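Local coordinates for protein UDP-glucose:anthocyanidin 3-O-glucosyltransferase (Clitoria ternatea, PDB 4REL) that is a plant glycosyltransferase of the UDP-glycosyltransferase family, built on the two-domain GT-B fold, at residues 230-242 with 425-439. Residues are numbered along the deposited sequence; the frame is centred on the assembly and turned at random.
Sequences LQSLLYVVPLPCP and AVGPHGQAAEDFNTL
Asp435, on the helix that ends the chain, reaches the outer edge of strand 233-235 and takes its backbone as a partner. Followed outward, the CB of Asp435 comes within 3.2 Å of Tyr235 O. CG stands anti to its own carbonyl carbon (chi1 -76°), which swings the carboxylate back along the helix and against Leu234, whose CD2 is 3.9 Å from Asp435 CG. At the tip the two oxygens part company. OD2 accepts Tyr235 N at 2.9 Å in an almost straight bond (177°), met on the anti side, and a water bridges it to Leu233 O, which also receives Arg227. OD1 is held from above the carboxylate plane by Gln431 NE2, one helical turn back, so bonds to both oxygens restrain the rotation of the group. Asp435 thus satisfies an edge N-H that has no eighth strand to pair with. Tyr235 O fares differently: it is buried with no hydrogen-bond partner, and a CA-H...O contact from Ala432 CA, 3.2 Å away, and the CB atoms of Ala432 and Asp435 lie against it.

Apolar groups pack on both sides of this polar spot. Leu234 sends CD2 to Thr438 CG2 and CD1 to Leu439 CB, while Val236 CG1 approaches the Phe436 ring obliquely. Farther along, Val237 CG2 presses on Ala432 CB at 3.5 Å, tighter than usual for two carbons, and its CG1 meets Val426 CG1, which also touches Leu239 CD1. A second water accepts Val237 N and gives a weak bond to Ala432 O.

Strand 233-235 closes the seven-stranded parallel sheet beside strand 208-211, and helix segment 431-439 crosses it at -120°. This is the GT-B arrangement, in which the C-terminal helix returns from the second Rossmann-like domain to pack against the N-terminal one.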
loop_
_atom_site.group_PDB
_atom_site.type_symbol
_atom_site.label_atom_id
_atom_site.label_comp_id
_atom_site.label_asym_id
_atom_site.label_seq_id
_atom_site.Cartn_x
_atom_site.Cartn_y
_atom_site.Cartn_z
ATOM N N LEU A 230 -15.605 -1.170 14.897
ATOM C CA LEU A 230 -14.312 -1.267 15.579
ATOM C C LEU A 230 -14.322 -0.579 16.935
ATOM O O LEU A 230 -15.146 0.301 17.184
ATOM C CB LEU A 230 -13.209 -0.667 14.695
ATOM C CG LEU A 230 -13.077 -1.256 13.283
ATOM C CD1 LEU A 230 -12.166 -0.380 12.418
ATOM C CD2 LEU A 230 -12.581 -2.705 13.305
ATOM N N GLN A 231 -13.394 -0.965 17.809
ATOM C CA GLN A 231 -13.279 -0.307 19.105
ATOM C C GLN A 231 -12.821 1.130 18.940
ATOM O O GLN A 231 -13.275 2.024 19.650
ATOM C CB GLN A 231 -12.315 -1.069 20.022
ATOM C CG GLN A 231 -12.772 -2.480 20.322
ATOM C CD GLN A 231 -11.898 -3.182 21.337
ATOM O OE1 GLN A 231 -11.368 -2.557 22.264
ATOM N NE2 GLN A 231 -11.750 -4.493 21.179
ATOM N N SER A 232 -11.929 1.346 17.982
ATOM C CA SER A 232 -11.389 2.673 17.705
ATOM C C SER A 232 -10.786 2.680 16.312
ATOM O O SER A 232 -10.061 1.752 15.947
ATOM C CB SER A 232 -10.320 3.038 18.741
ATOM O OG SER A 232 -9.774 4.317 18.480
ATOM N N LEU A 233 -11.108 3.702 15.521
ATOM C CA LEU A 233 -10.538 3.845 14.191
ATOM C C LEU A 233 -9.707 5.105 14.163
ATOM O O LEU A 233 -10.237 6.198 14.377
ATOM C CB LEU A 233 -11.643 3.956 13.135
ATOM C CG LEU A 233 -11.209 4.152 11.678
ATOM C CD1 LEU A 233 -10.497 2.910 11.122
ATOM C CD2 LEU A 233 -12.431 4.488 10.824
ATOM N N LEU A 234 -8.410 4.957 13.905
ATOM C CA LEU A 234 -7.488 6.088 13.930
ATOM C C LEU A 234 -6.772 6.196 12.590
ATOM O O LEU A 234 -6.324 5.183 12.034
ATOM C CB LEU A 234 -6.456 5.901 15.052
ATOM C CG LEU A 234 -6.965 5.728 16.489
ATOM C CD1 LEU A 234 -5.817 5.352 17.456
ATOM C CD2 LEU A 234 -7.660 6.997 16.951
ATOM N N TYR A 235 -6.671 7.414 12.063
ATOM C CA TYR A 235 -5.918 7.640 10.832
ATOM C C TYR A 235 -4.624 8.368 11.179
ATOM O O TYR A 235 -4.649 9.423 11.814
ATOM C CB TYR A 235 -6.720 8.484 9.835
ATOM C CG TYR A 235 -7.853 7.778 9.121
ATOM C CD1 TYR A 235 -7.745 7.429 7.779
ATOM C CD2 TYR A 235 -9.039 7.483 9.782
ATOM C CE1 TYR A 235 -8.796 6.791 7.115
ATOM C CE2 TYR A 235 -10.086 6.852 9.129
ATOM C CZ TYR A 235 -9.955 6.507 7.801
ATOM O OH TYR A 235 -11.009 5.891 7.171
ATOM N N VAL A 236 -3.496 7.794 10.784
ATOM C CA VAL A 236 -2.210 8.457 10.942
ATOM C C VAL A 236 -1.632 8.715 9.558
ATOM O O VAL A 236 -1.601 7.818 8.710
ATOM C CB VAL A 236 -1.249 7.624 11.795
ATOM C CG1 VAL A 236 0.128 8.287 11.866
ATOM C CG2 VAL A 236 -1.827 7.457 13.190
ATOM N N VAL A 237 -1.211 9.959 9.338
ATOM C CA VAL A 237 -0.746 10.422 8.035
ATOM C C VAL A 237 0.368 9.519 7.521
ATOM O O VAL A 237 1.363 9.295 8.218
ATOM C CB VAL A 237 -0.252 11.887 8.127
ATOM C CG1 VAL A 237 0.587 12.263 6.921
ATOM C CG2 VAL A 237 -1.439 12.829 8.267
ATOM N N PRO A 238 0.205 8.998 6.296
ATOM C CA PRO A 238 1.132 8.017 5.710
ATOM C C PRO A 238 2.430 8.611 5.181
ATOM O O PRO A 238 3.330 7.849 4.827
ATOM C CB PRO A 238 0.329 7.444 4.530
ATOM C CG PRO A 238 -0.629 8.537 4.170
ATOM C CD PRO A 238 -1.013 9.160 5.480
ATOM N N LEU A 239 2.512 9.939 5.107
ATOM C CA LEU A 239 3.705 10.614 4.610
ATOM C C LEU A 239 4.929 10.207 5.412
ATOM O O LEU A 239 4.830 9.963 6.618
ATOM C CB LEU A 239 3.526 12.135 4.675
ATOM C CG LEU A 239 2.405 12.679 3.788
ATOM C CD1 LEU A 239 2.293 14.198 3.921
ATOM C CD2 LEU A 239 2.634 12.278 2.338
ATOM N N PRO A 240 6.092 10.126 4.744
ATOM C CA PRO A 240 7.319 9.681 5.413
ATOM C C PRO A 240 7.838 10.701 6.415
ATOM O O PRO A 240 7.885 11.898 6.117
ATOM C CB PRO A 240 8.320 9.544 4.258
ATOM C CG PRO A 240 7.810 10.483 3.202
ATOM C CD PRO A 240 6.306 10.389 3.307
ATOM N N CYS A 241 8.215 10.233 7.598
ATOM C CA CYS A 241 8.967 11.071 8.516
ATOM C C CYS A 241 10.406 11.101 8.002
ATOM O O CYS A 241 10.843 10.162 7.339
ATOM C CB CYS A 241 8.904 10.517 9.942
ATOM S SG CYS A 241 9.713 8.929 10.144
ATOM N N PRO A 242 11.146 12.181 8.294
ATOM C CA PRO A 242 12.496 12.329 7.733
ATOM C C PRO A 242 13.423 11.133 7.976
ATOM O O PRO A 242 14.259 10.847 7.114
ATOM C CB PRO A 242 13.038 13.591 8.426
ATOM C CG PRO A 242 12.081 13.884 9.551
ATOM C CD PRO A 242 10.760 13.345 9.108
ATOM N N ALA A 425 -5.125 18.048 5.300
ATOM C CA ALA A 425 -5.283 16.865 6.161
ATOM C C ALA A 425 -4.032 16.600 7.010
ATOM O O ALA A 425 -4.130 16.175 8.168
ATOM C CB ALA A 425 -5.615 15.634 5.331
ATOM N N VAL A 426 -2.860 16.839 6.423
ATOM C CA VAL A 426 -1.592 16.608 7.120
ATOM C C VAL A 426 -1.212 17.807 7.974
ATOM O O VAL A 426 -0.196 17.791 8.676
ATOM C CB VAL A 426 -0.447 16.305 6.147
ATOM C CG1 VAL A 426 -0.888 15.279 5.143
ATOM C CG2 VAL A 426 0.011 17.575 5.456
ATOM N N GLY A 427 -2.036 18.847 7.908
ATOM C CA GLY A 427 -1.844 20.022 8.736
ATOM C C GLY A 427 -2.035 19.726 10.208
ATOM O O GLY A 427 -2.549 18.669 10.572
ATOM N N PRO A 428 -1.644 20.677 11.067
ATOM C CA PRO A 428 -1.644 20.552 12.531
ATOM C C PRO A 428 -3.043 20.413 13.120
ATOM O O PRO A 428 -3.180 20.141 14.315
ATOM C CB PRO A 428 -1.024 21.872 12.989
ATOM C CG PRO A 428 -1.369 22.837 11.898
ATOM C CD PRO A 428 -1.278 22.038 10.632
ATOM N N HIS A 429 -4.064 20.607 12.290
ATOM C CA HIS A 429 -5.451 20.517 12.731
ATOM C C HIS A 429 -6.223 19.408 12.030
ATOM O O HIS A 429 -7.423 19.244 12.256
ATOM C CB HIS A 429 -6.166 21.843 12.493
ATOM C CG HIS A 429 -5.913 22.859 13.559
ATOM N ND1 HIS A 429 -6.454 22.757 14.822
ATOM C CD2 HIS A 429 -5.177 23.994 13.552
ATOM C CE1 HIS A 429 -6.062 23.787 15.550
ATOM N NE2 HIS A 429 -5.287 24.553 14.803
ATOM N N GLY A 430 -5.544 18.660 11.166
ATOM C CA GLY A 430 -6.171 17.530 10.505
ATOM C C GLY A 430 -6.610 16.514 11.540
ATOM O O GLY A 430 -6.189 16.587 12.700
ATOM N N GLN A 431 -7.459 15.577 11.133
ATOM C CA GLN A 431 -7.933 14.552 12.054
ATOM C C GLN A 431 -6.748 13.762 12.574
ATOM O O GLN A 431 -6.684 13.415 13.756
ATOM C CB GLN A 431 -8.912 13.600 11.365
ATOM C CG GLN A 431 -9.562 12.632 12.336
ATOM C CD GLN A 431 -10.199 13.358 13.511
ATOM O OE1 GLN A 431 -10.901 14.352 13.329
ATOM N NE2 GLN A 431 -9.941 12.875 14.722
ATOM N N ALA A 432 -5.805 13.507 11.671
ATOM C CA ALA A 432 -4.681 12.635 11.945
ATOM C C ALA A 432 -3.811 13.140 13.081
ATOM O O ALA A 432 -3.226 12.343 13.813
ATOM C CB ALA A 432 -3.858 12.447 10.698
ATOM N N ALA A 433 -3.708 14.458 13.237
ATOM C CA ALA A 433 -2.886 14.975 14.331
ATOM C C ALA A 433 -3.498 14.546 15.658
ATOM O O ALA A 433 -2.789 14.085 16.555
ATOM C CB ALA A 433 -2.743 16.487 14.251
ATOM N N GLU A 434 -4.820 14.666 15.770
ATOM C CA GLU A 434 -5.516 14.214 16.969
ATOM C C GLU A 434 -5.424 12.694 17.109
ATOM O O GLU A 434 -5.188 12.170 18.198
ATOM C CB GLU A 434 -6.988 14.648 16.944
ATOM C CG GLU A 434 -7.790 14.125 18.130
ATOM C CD GLU A 434 -9.290 14.103 17.874
ATOM O OE1 GLU A 434 -9.804 15.038 17.224
ATOM O OE2 GLU A 434 -9.954 13.141 18.321
ATOM N N ASP A 435 -5.611 11.982 16.003
ATOM C CA ASP A 435 -5.593 10.528 16.038
ATOM C C ASP A 435 -4.224 9.991 16.430
ATOM O O ASP A 435 -4.135 8.984 17.130
ATOM C CB ASP A 435 -6.026 9.953 14.685
ATOM C CG ASP A 435 -7.521 10.045 14.472
ATOM O OD1 ASP A 435 -8.221 10.611 15.352
ATOM O OD2 ASP A 435 -7.988 9.561 13.419
ATOM N N PHE A 436 -3.166 10.665 15.987
ATOM C CA PHE A 436 -1.818 10.264 16.361
ATOM C C PHE A 436 -1.637 10.427 17.862
ATOM O O PHE A 436 -1.072 9.557 18.530
ATOM C CB PHE A 436 -0.760 11.076 15.614
ATOM C CG PHE A 436 0.655 10.690 15.967
ATOM C CD1 PHE A 436 1.231 9.550 15.429
ATOM C CD2 PHE A 436 1.403 11.468 16.830
ATOM C CE1 PHE A 436 2.539 9.191 15.751
ATOM C CE2 PHE A 436 2.714 11.113 17.155
ATOM C CZ PHE A 436 3.276 9.974 16.613
ATOM N N ASN A 437 -2.115 11.538 18.411
ATOM C CA ASN A 437 -2.024 11.756 19.849
ATOM C C ASN A 437 -2.803 10.689 20.610
ATOM O O ASN A 437 -2.365 10.211 21.647
ATOM C CB ASN A 437 -2.503 13.164 20.227
ATOM C CG ASN A 437 -1.548 14.250 19.767
ATOM O OD1 ASN A 437 -0.336 14.048 19.726
ATOM N ND2 ASN A 437 -2.095 15.412 19.418
ATOM N N THR A 438 -3.956 10.303 20.071
ATOM C CA THR A 438 -4.760 9.261 20.697
ATOM C C THR A 438 -3.987 7.949 20.761
ATOM O O THR A 438 -3.990 7.259 21.791
ATOM C CB THR A 438 -6.080 9.052 19.927
ATOM O OG1 THR A 438 -6.870 10.238 20.049
ATOM C CG2 THR A 438 -6.862 7.874 20.489
ATOM N N LEU A 439 -3.308 7.626 19.663
ATOM C CA LEU A 439 -2.493 6.423 19.579
ATOM C C LEU A 439 -1.346 6.466 20.581
ATOM O O LEU A 439 -1.092 5.491 21.286
ATOM C CB LEU A 439 -1.965 6.235 18.150
ATOM C CG LEU A 439 -0.988 5.088 17.893
ATOM C CD1 LEU A 439 -1.596 3.753 18.302
ATOM C CD2 LEU A 439 -0.571 5.060 16.410
HETATM O O HOH W 1 -10.416 8.828 13.114
HETATM O O HOH W 2 -1.024 11.735 11.881
#